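Local coordinates for URE2 protein (Saccharomyces cerevisiae, PDB 1K0D), which represses nitrogen-utilization genes by holding phosphorylated GATA activators in the cytoplasm, and also binds glutathione and has glutathione peroxidase activity, at residues G19-S24 with I75-D80; A168-R173 with F237-K242; A215-V220 with K245-R250. All blocks are in the same frame, centred on the assembly; numbering follows the deposited sequence.

Contact 1: residues G19-S24 with I75-D80; sequences GYTLFS and IDHGMD
Thr21 and Ile75 form an antiparallel hydrogen-bonded pair: Thr21 N lies 3.2 Å from Ile75 O and Ile75 N lies 3.0 Å from Thr21 O. Beyond the next, non-hydrogen-bonded pair, Tyr20 with Asp76, the ladder frays, since His77 N reaches Gly19 O only through a weak bond of 3.3 Å.

The side chains separate onto two faces. On one, Tyr20 and Asp76 run side by side; Asp76 OD2 lies at the ring edge, 3.4 Å from Tyr20 CE2, with carboxylate and ring planes 57° apart. Asp76 achieves this by placing CG opposite its own backbone N (chi1 -174°). On the other face, Ile75 CD1 meets the edge of the Phe23 ring, 3.6 Å from Phe23 CE1. Thr21 OG1 approaches His77 NE2 at the edge of the imidazole, modelled at a very short and doubtful 2.4 Å, as a hydrogen bond in which either atom could be the donor.

These strands belong to the thioredoxin-like N-terminal domain of the glutathione transferase fold, within the globular region that remains when the prion domain is left out; here 20-24 is an inner strand between 45-49 and 73-76. Phe23 is the residue of this contact that lies near the ligand site: its side chain touches that of Val71, which binds glutathione, and is about 9 Å from the bound ligand.

In the second shell, Lys97 of helix 87-102 binds both Tyr20 OH and Asp76 OD2, tying ring and carboxylate to one ammonium. Asn81 OD1 holds His77 ND1, while the side chain of Phe11, on helix 7-11, touches Thr21 and His77. Past the strand end, Met79 packs on Leu112 of the second subunit.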
loop_
_atom_site.group_PDB
_atom_site.type_symbol
_atom_site.label_atom_id
_atom_site.label_comp_id
_atom_site.label_asym_id
_atom_site.label_seq_id
_atom_site.Cartn_x
_atom_site.Cartn_y
_atom_site.Cartn_z
ATOM N N GLY B 19 -12.839 21.842 -5.062
ATOM C CA GLY B 19 -11.561 21.759 -4.379
ATOM C C GLY B 19 -11.403 20.499 -3.547
ATOM O O GLY B 19 -12.180 19.550 -3.677
ATOM N N TYR B 20 -10.392 20.492 -2.683
ATOM C CA TYR B 20 -10.124 19.336 -1.839
ATOM C C TYR B 20 -9.852 19.724 -0.398
ATOM O O TYR B 20 -9.298 20.780 -0.125
ATOM C CB TYR B 20 -8.912 18.560 -2.370
ATOM C CG TYR B 20 -9.019 18.194 -3.825
ATOM C CD1 TYR B 20 -8.838 19.158 -4.817
ATOM C CD2 TYR B 20 -9.353 16.894 -4.218
ATOM C CE1 TYR B 20 -8.991 18.845 -6.160
ATOM C CE2 TYR B 20 -9.507 16.569 -5.564
ATOM C CZ TYR B 20 -9.328 17.551 -6.529
ATOM O OH TYR B 20 -9.506 17.258 -7.860
ATOM N N THR B 21 -10.251 18.854 0.521
ATOM C CA THR B 21 -10.015 19.076 1.936
ATOM C C THR B 21 -9.142 17.909 2.369
ATOM O O THR B 21 -9.484 16.745 2.145
ATOM C CB THR B 21 -11.326 19.057 2.758
ATOM O OG1 THR B 21 -12.203 20.091 2.292
ATOM C CG2 THR B 21 -11.029 19.277 4.235
ATOM N N LEU B 22 -8.006 18.217 2.970
ATOM C CA LEU B 22 -7.101 17.173 3.416
ATOM C C LEU B 22 -7.066 17.065 4.930
ATOM O O LEU B 22 -6.828 18.054 5.622
ATOM C CB LEU B 22 -5.688 17.444 2.896
ATOM C CG LEU B 22 -4.561 16.582 3.477
ATOM C CD1 LEU B 22 -4.758 15.125 3.057
ATOM C CD2 LEU B 22 -3.205 17.106 2.985
ATOM N N PHE B 23 -7.325 15.868 5.443
ATOM C CA PHE B 23 -7.258 15.639 6.878
ATOM C C PHE B 23 -5.889 15.061 7.149
ATOM O O PHE B 23 -5.483 14.101 6.506
ATOM C CB PHE B 23 -8.334 14.665 7.334
ATOM C CG PHE B 23 -9.708 15.240 7.290
ATOM C CD1 PHE B 23 -10.487 15.123 6.149
ATOM C CD2 PHE B 23 -10.219 15.919 8.390
ATOM C CE1 PHE B 23 -11.766 15.672 6.102
ATOM C CE2 PHE B 23 -11.490 16.471 8.353
ATOM C CZ PHE B 23 -12.268 16.347 7.205
ATOM N N SER B 24 -5.175 15.652 8.099
ATOM C CA SER B 24 -3.828 15.205 8.421
ATOM C C SER B 24 -3.475 15.538 9.868
ATOM O O SER B 24 -4.354 15.763 10.703
ATOM C CB SER B 24 -2.839 15.895 7.474
ATOM O OG SER B 24 -1.506 15.488 7.725
ATOM N N ILE B 75 -10.962 14.524 0.800
ATOM C CA ILE B 75 -12.316 14.636 0.315
ATOM C C ILE B 75 -12.263 15.376 -1.015
ATOM O O ILE B 75 -11.786 16.507 -1.093
ATOM C CB ILE B 75 -13.228 15.383 1.312
ATOM C CG1 ILE B 75 -13.288 14.617 2.637
ATOM C CG2 ILE B 75 -14.628 15.498 0.737
ATOM C CD1 ILE B 75 -14.312 15.165 3.632
ATOM N N ASP B 76 -12.725 14.706 -2.064
ATOM C CA ASP B 76 -12.751 15.282 -3.398
ATOM C C ASP B 76 -14.152 15.883 -3.560
ATOM O O ASP B 76 -15.057 15.226 -4.067
ATOM C CB ASP B 76 -12.515 14.178 -4.433
ATOM C CG ASP B 76 -12.375 14.718 -5.844
ATOM O OD1 ASP B 76 -13.081 15.695 -6.173
ATOM O OD2 ASP B 76 -11.573 14.155 -6.627
ATOM N N HIS B 77 -14.324 17.124 -3.111
ATOM C CA HIS B 77 -15.621 17.801 -3.170
ATOM C C HIS B 77 -16.268 17.791 -4.540
ATOM O O HIS B 77 -17.472 17.563 -4.654
ATOM C CB HIS B 77 -15.487 19.242 -2.673
ATOM C CG HIS B 77 -14.964 19.336 -1.278
ATOM N ND1 HIS B 77 -15.609 18.757 -0.206
ATOM C CD2 HIS B 77 -13.828 19.885 -0.784
ATOM C CE1 HIS B 77 -14.892 18.942 0.888
ATOM N NE2 HIS B 77 -13.807 19.623 0.564
ATOM N N GLY B 78 -15.471 18.040 -5.574
ATOM C CA GLY B 78 -15.994 18.044 -6.929
ATOM C C GLY B 78 -16.650 16.732 -7.317
ATOM O O GLY B 78 -17.531 16.698 -8.181
ATOM N N MET B 79 -16.226 15.639 -6.691
ATOM C CA MET B 79 -16.803 14.336 -6.995
ATOM C C MET B 79 -17.794 13.909 -5.918
ATOM O O MET B 79 -17.683 12.831 -5.340
ATOM C CB MET B 79 -15.697 13.287 -7.164
ATOM C CG MET B 79 -14.829 13.509 -8.403
ATOM S SD MET B 79 -13.575 12.220 -8.655
ATOM C CE MET B 79 -14.517 11.013 -9.603
ATOM N N ASP B 80 -18.766 14.778 -5.662
ATOM C CA ASP B 80 -19.812 14.534 -4.675
ATOM C C ASP B 80 -19.249 14.171 -3.308
ATOM O O ASP B 80 -19.732 13.259 -2.640
ATOM C CB ASP B 80 -20.745 13.422 -5.161
ATOM C CG ASP B 80 -22.022 13.338 -4.342
ATOM O OD1 ASP B 80 -22.841 12.428 -4.600
ATOM O OD2 ASP B 80 -22.208 14.189 -3.443
#

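Contact 2: residues A168-R173 with F237-K242; sequences ALAERR and FPEVYK
A steep crossing of two helices in the all-helical C-terminal domain of the glutathione transferase fold brings Leu169 and Arg173, one turn apart, against the first turn of helix 238-248. The short axes approach to 9.3 Å with their directions 79° apart, so contact is confined to a small patch, with Leu169 and Glu239 closest in backbone.

Its apolar half is built on Leu169. CB of Leu169 lies 3.8 Å from CB of Glu239, and Leu169 CD1 reaches past it to Val240, 3.7 Å from Val240 CA and 4.0 Å from Val240 CG2. Glu239 therefore contributes its methylenes to the interface before its chain turns, bent at chi2 (-65°), to carry the carboxylate alongside helix 148-176 toward Arg173.

The polar half is a three-residue salt-bridge network. Arg173 NH2 faces both carboxylate oxygens of Glu239; its salt bridge is with Glu239 OE2, at the guanidinium edge, where the modelled 2.5 Å is doubtfully short and the hydrogen bond weak. The guanidinium and carboxylate planes are turned 69° apart. Lys242, one turn on from Glu239, brings NZ to 2.9 Å from Glu239 OE2, arriving from above the carboxylate plane. One oxygen thus gathers two cationic groups, and its charge probably offsets their proximity.

Tyr203 O takes Arg173 NH1, giving the guanidinium a second attachment. Glu166, a turn before Ala170 on helix 148-176, accepts Glu239 N and Val240 N through its two carboxylate oxygens, pinning the beginning of helix 238-248. Val240 continues the packing onto Tyr162 and Val165 of the long helix and onto Ile233 of helix 233-236, while Leu169 also touches Leu207, in the loop that leads to helix 214-217.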
loop_
_atom_site.group_PDB
_atom_site.type_symbol
_atom_site.label_atom_id
_atom_site.label_comp_id
_atom_site.label_asym_id
_atom_site.label_seq_id
_atom_site.Cartn_x
_atom_site.Cartn_y
_atom_site.Cartn_z
ATOM N N ALA B 168 19.015 0.905 -6.748
ATOM C CA ALA B 168 18.244 1.249 -7.934
ATOM C C ALA B 168 18.692 2.594 -8.511
ATOM O O ALA B 168 18.847 2.734 -9.726
ATOM C CB ALA B 168 16.757 1.286 -7.604
ATOM N N LEU B 169 18.896 3.581 -7.643
ATOM C CA LEU B 169 19.331 4.899 -8.108
ATOM C C LEU B 169 20.734 4.816 -8.715
ATOM O O LEU B 169 21.017 5.444 -9.737
ATOM C CB LEU B 169 19.311 5.908 -6.955
ATOM C CG LEU B 169 17.929 6.281 -6.409
ATOM C CD1 LEU B 169 18.080 7.126 -5.152
ATOM C CD2 LEU B 169 17.137 7.035 -7.481
ATOM N N ALA B 170 21.606 4.038 -8.081
ATOM C CA ALA B 170 22.968 3.855 -8.569
ATOM C C ALA B 170 22.942 3.235 -9.963
ATOM O O ALA B 170 23.666 3.672 -10.855
ATOM C CB ALA B 170 23.751 2.961 -7.615
ATOM N N GLU B 171 22.107 2.218 -10.153
ATOM C CA GLU B 171 22.008 1.559 -11.456
ATOM C C GLU B 171 21.487 2.500 -12.534
ATOM O O GLU B 171 21.919 2.422 -13.682
ATOM C CB GLU B 171 21.102 0.332 -11.377
ATOM C CG GLU B 171 21.641 -0.778 -10.496
ATOM C CD GLU B 171 20.719 -1.981 -10.460
ATOM O OE1 GLU B 171 20.522 -2.607 -11.524
ATOM O OE2 GLU B 171 20.188 -2.295 -9.373
ATOM N N ARG B 172 20.556 3.381 -12.172
ATOM C CA ARG B 172 20.005 4.335 -13.135
ATOM C C ARG B 172 21.113 5.282 -13.593
ATOM O O ARG B 172 21.171 5.677 -14.756
ATOM C CB ARG B 172 18.889 5.165 -12.502
ATOM C CG ARG B 172 17.715 4.380 -11.968
ATOM C CD ARG B 172 16.847 3.832 -13.075
ATOM N NE ARG B 172 15.681 3.166 -12.507
ATOM C CZ ARG B 172 15.737 2.061 -11.768
ATOM N NH1 ARG B 172 16.911 1.491 -11.512
ATOM N NH2 ARG B 172 14.623 1.536 -11.274
ATOM N N ARG B 173 21.985 5.649 -12.662
ATOM C CA ARG B 173 23.089 6.544 -12.964
ATOM C C ARG B 173 24.102 5.847 -13.863
ATOM O O ARG B 173 24.560 6.407 -14.860
ATOM C CB ARG B 173 23.752 6.993 -11.667
ATOM C CG ARG B 173 24.981 7.855 -11.865
ATOM C CD ARG B 173 25.096 8.849 -10.730
ATOM N NE ARG B 173 24.103 9.904 -10.879
ATOM C CZ ARG B 173 23.532 10.540 -9.867
ATOM N NH1 ARG B 173 22.642 11.490 -10.101
ATOM N NH2 ARG B 173 23.839 10.218 -8.620
ATOM N N PHE B 237 23.669 6.774 2.489
ATOM C CA PHE B 237 23.086 6.527 1.169
ATOM C C PHE B 237 23.205 7.728 0.228
ATOM O O PHE B 237 22.224 8.417 -0.049
ATOM C CB PHE B 237 21.612 6.119 1.324
ATOM C CG PHE B 237 21.402 4.958 2.262
ATOM C CD1 PHE B 237 21.059 5.173 3.592
ATOM C CD2 PHE B 237 21.588 3.652 1.824
ATOM C CE1 PHE B 237 20.907 4.102 4.475
ATOM C CE2 PHE B 237 21.438 2.574 2.699
ATOM C CZ PHE B 237 21.096 2.801 4.028
ATOM N N PRO B 238 24.419 7.978 -0.290
ATOM C CA PRO B 238 24.739 9.081 -1.204
ATOM C C PRO B 238 23.705 9.350 -2.302
ATOM O O PRO B 238 23.214 10.470 -2.436
ATOM C CB PRO B 238 26.095 8.662 -1.774
ATOM C CG PRO B 238 26.723 7.971 -0.624
ATOM C CD PRO B 238 25.589 7.096 -0.126
ATOM N N GLU B 239 23.393 8.332 -3.096
ATOM C CA GLU B 239 22.418 8.488 -4.176
ATOM C C GLU B 239 21.049 8.955 -3.659
ATOM O O GLU B 239 20.425 9.842 -4.245
ATOM C CB GLU B 239 22.258 7.173 -4.944
ATOM C CG GLU B 239 23.425 6.818 -5.855
ATOM C CD GLU B 239 23.593 7.803 -7.004
ATOM O OE1 GLU B 239 22.596 8.083 -7.705
ATOM O OE2 GLU B 239 24.723 8.293 -7.213
ATOM N N VAL B 240 20.580 8.354 -2.571
ATOM C CA VAL B 240 19.290 8.740 -2.003
ATOM C C VAL B 240 19.376 10.192 -1.567
ATOM O O VAL B 240 18.396 10.932 -1.630
ATOM C CB VAL B 240 18.915 7.868 -0.776
ATOM C CG1 VAL B 240 17.682 8.432 -0.089
ATOM C CG2 VAL B 240 18.648 6.440 -1.221
ATOM N N TYR B 241 20.567 10.605 -1.145
ATOM C CA TYR B 241 20.767 11.974 -0.701
ATOM C C TYR B 241 20.568 12.985 -1.825
ATOM O O TYR B 241 19.834 13.958 -1.652
ATOM C CB TYR B 241 22.162 12.147 -0.100
ATOM C CG TYR B 241 22.375 13.529 0.469
ATOM C CD1 TYR B 241 21.706 13.933 1.619
ATOM C CD2 TYR B 241 23.193 14.454 -0.178
ATOM C CE1 TYR B 241 21.840 15.222 2.113
ATOM C CE2 TYR B 241 23.334 15.752 0.306
ATOM C CZ TYR B 241 22.653 16.127 1.451
ATOM O OH TYR B 241 22.766 17.410 1.929
ATOM N N LYS B 242 21.218 12.769 -2.968
ATOM C CA LYS B 242 21.082 13.694 -4.102
ATOM C C LYS B 242 19.621 13.755 -4.548
ATOM O O LYS B 242 19.045 14.825 -4.743
ATOM C CB LYS B 242 21.920 13.235 -5.296
ATOM C CG LYS B 242 23.407 13.083 -5.056
ATOM C CD LYS B 242 24.093 12.783 -6.386
ATOM C CE LYS B 242 25.447 12.132 -6.204
ATOM N NZ LYS B 242 25.297 10.739 -5.705
#

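Contact 3: residues A215-V220 with K245-R250; sequences ADLAFV and KHMMRR
Met247 does most of the work on the 245-250 side, pushing its thioether between Asp216 and Val220. The chain runs extended through chi2 (-167°) and then bends at chi3 (-89°), which lays SD alongside Asp216 and brings the methyl against Val220. Met247 SD is 3.6 Å from Asp216 CB and 3.8 Å from Leu217 CD2, so it touches two successive side chains of helix 214-217, and it also rests against Val220 CG2 at 3.5 Å. Met247 CE ends 3.2 Å from Asp216 O and 3.3 Å from Val220 CG2; this last pair is tighter than normal carbon contact.

The side chains of Met248, next in sequence, and Val220 run antiparallel alongside one another. The Met248 methyl comes so near Val220 CG1 that the modelled spacing is doubtful, and only the neighbourhood can be trusted. Val253 and Leu257 of helix 251-258 also pack on Met248.

The polar end of Asp216 turns away from the methionines, binding Trp243 NE1, Leu207 N and Thr213 N. The Thr213 bond and the Thr-Ile-Ala-Asp sequence are consistent with the N-capping box known in glutathione transferases.

With the Asp216 carboxylate satisfied elsewhere, no polar bond joins the two segments. The Met247 thioether and aliphatic carbons pack against each other and against the Asp216 carbonyl, so this buried contact probably rests mainly on dispersion and fit.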
loop_
_atom_site.group_PDB
_atom_site.type_symbol
_atom_site.label_atom_id
_atom_site.label_comp_id
_atom_site.label_asym_id
_atom_site.label_seq_id
_atom_site.Cartn_x
_atom_site.Cartn_y
_atom_site.Cartn_z
ATOM N N ALA B 215 6.355 8.015 -7.474
ATOM C CA ALA B 215 7.188 6.967 -6.893
ATOM C C ALA B 215 8.365 7.592 -6.156
ATOM O O ALA B 215 8.791 7.093 -5.113
ATOM C CB ALA B 215 7.699 6.036 -7.982
ATOM N N ASP B 216 8.892 8.683 -6.708
ATOM C CA ASP B 216 10.023 9.377 -6.094
ATOM C C ASP B 216 9.543 10.237 -4.931
ATOM O O ASP B 216 10.102 10.196 -3.837
ATOM C CB ASP B 216 10.719 10.291 -7.109
ATOM C CG ASP B 216 11.189 9.555 -8.343
ATOM O OD1 ASP B 216 12.174 8.791 -8.254
ATOM O OD2 ASP B 216 10.561 9.740 -9.407
ATOM N N LEU B 217 8.500 11.018 -5.178
ATOM C CA LEU B 217 7.956 11.924 -4.168
ATOM C C LEU B 217 7.454 11.255 -2.883
ATOM O O LEU B 217 7.556 11.835 -1.802
ATOM C CB LEU B 217 6.832 12.766 -4.786
ATOM C CG LEU B 217 7.249 13.744 -5.898
ATOM C CD1 LEU B 217 6.017 14.363 -6.551
ATOM C CD2 LEU B 217 8.131 14.844 -5.303
ATOM N N ALA B 218 6.920 10.042 -3.002
ATOM C CA ALA B 218 6.385 9.322 -1.852
ATOM C C ALA B 218 7.392 9.103 -0.726
ATOM O O ALA B 218 7.000 8.981 0.431
ATOM C CB ALA B 218 5.812 7.966 -2.299
ATOM N N PHE B 219 8.680 9.045 -1.059
ATOM C CA PHE B 219 9.715 8.810 -0.042
ATOM C C PHE B 219 10.159 10.064 0.695
ATOM O O PHE B 219 10.621 9.998 1.835
ATOM C CB PHE B 219 10.961 8.171 -0.668
ATOM C CG PHE B 219 10.773 6.743 -1.100
ATOM C CD1 PHE B 219 10.278 6.443 -2.367
ATOM C CD2 PHE B 219 11.096 5.694 -0.234
ATOM C CE1 PHE B 219 10.107 5.119 -2.770
ATOM C CE2 PHE B 219 10.928 4.364 -0.623
ATOM C CZ PHE B 219 10.431 4.073 -1.896
ATOM N N VAL B 220 10.010 11.201 0.029
ATOM C CA VAL B 220 10.427 12.490 0.557
ATOM C C VAL B 220 10.081 12.841 2.006
ATOM O O VAL B 220 10.965 13.198 2.779
ATOM C CB VAL B 220 9.943 13.630 -0.379
ATOM C CG1 VAL B 220 10.111 14.975 0.291
ATOM C CG2 VAL B 220 10.748 13.601 -1.667
ATOM N N LYS B 245 17.413 15.624 -2.229
ATOM C CA LYS B 245 17.707 17.056 -2.312
ATOM C C LYS B 245 17.169 17.695 -3.582
ATOM O O LYS B 245 16.736 18.846 -3.567
ATOM C CB LYS B 245 19.211 17.319 -2.188
ATOM C CG LYS B 245 19.688 17.361 -0.742
ATOM C CD LYS B 245 18.871 18.368 0.061
ATOM C CE LYS B 245 19.371 18.506 1.493
ATOM N NZ LYS B 245 20.705 19.169 1.568
ATOM N N HIS B 246 17.197 16.961 -4.687
ATOM C CA HIS B 246 16.669 17.502 -5.928
ATOM C C HIS B 246 15.190 17.800 -5.718
ATOM O O HIS B 246 14.697 18.850 -6.115
ATOM C CB HIS B 246 16.821 16.498 -7.072
ATOM C CG HIS B 246 18.125 16.593 -7.802
ATOM N ND1 HIS B 246 18.515 17.725 -8.485
ATOM C CD2 HIS B 246 19.105 15.679 -7.998
ATOM C CE1 HIS B 246 19.677 17.503 -9.072
ATOM N NE2 HIS B 246 20.058 16.269 -8.794
ATOM N N MET B 247 14.486 16.878 -5.068
ATOM C CA MET B 247 13.055 17.049 -4.831
ATOM C C MET B 247 12.744 18.156 -3.820
ATOM O O MET B 247 11.797 18.921 -4.004
ATOM C CB MET B 247 12.435 15.716 -4.379
ATOM C CG MET B 247 12.563 14.585 -5.417
ATOM S SD MET B 247 11.521 13.138 -5.067
ATOM C CE MET B 247 12.637 12.164 -4.030
ATOM N N MET B 248 13.545 18.241 -2.762
ATOM C CA MET B 248 13.358 19.262 -1.734
ATOM C C MET B 248 13.539 20.693 -2.258
ATOM O O MET B 248 13.128 21.642 -1.602
ATOM C CB MET B 248 14.329 19.025 -0.568
ATOM C CG MET B 248 14.057 17.768 0.251
ATOM S SD MET B 248 12.729 17.975 1.465
ATOM C CE MET B 248 11.319 17.879 0.407
ATOM N N ARG B 249 14.148 20.851 -3.434
ATOM C CA ARG B 249 14.354 22.186 -3.998
ATOM C C ARG B 249 13.208 22.644 -4.891
ATOM O O ARG B 249 13.179 23.798 -5.325
ATOM C CB ARG B 249 15.654 22.240 -4.803
ATOM C CG ARG B 249 16.874 21.844 -4.004
ATOM C CD ARG B 249 18.161 22.148 -4.740
ATOM N NE ARG B 249 19.305 21.697 -3.953
ATOM C CZ ARG B 249 19.931 20.537 -4.131
ATOM N NH1 ARG B 249 19.534 19.702 -5.084
ATOM N NH2 ARG B 249 20.940 20.206 -3.336
ATOM N N ARG B 250 12.265 21.749 -5.175
ATOM C CA ARG B 250 11.133 22.104 -6.027
ATOM C C ARG B 250 10.133 22.988 -5.280
ATOM O O ARG B 250 9.753 22.704 -4.140
ATOM C CB ARG B 250 10.445 20.836 -6.540
ATOM C CG ARG B 250 11.374 19.907 -7.326
ATOM C CD ARG B 250 10.641 18.659 -7.754
ATOM N NE ARG B 250 9.492 18.985 -8.597
ATOM C CZ ARG B 250 9.548 19.139 -9.918
ATOM N NH1 ARG B 250 10.701 18.997 -10.564
ATOM N NH2 ARG B 250 8.445 19.427 -10.592
#

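How the contacts relate
Contact 1 belongs to the N-terminal domain, and contacts 2 and 3 to the helical C-terminal domain; contacts 1 and 2 lie on opposite sides of the chain's centre, with centres about 35 Å apart. Contacts 2 and 3 share helix 238-248, one using its beginning and the other its end, and their segments alternate along the chain with centres about 13 Å apart. Contacts 1 and 3 are buried, contact 2 only partly. Chemistry follows place: backbone pairing joins the sheet in contact 1, contact 2 combines a buried Leu169 patch with a salt-bridge network at its more exposed side, and sulfur and aliphatic groups fill contact 3, nearest the chain's centre.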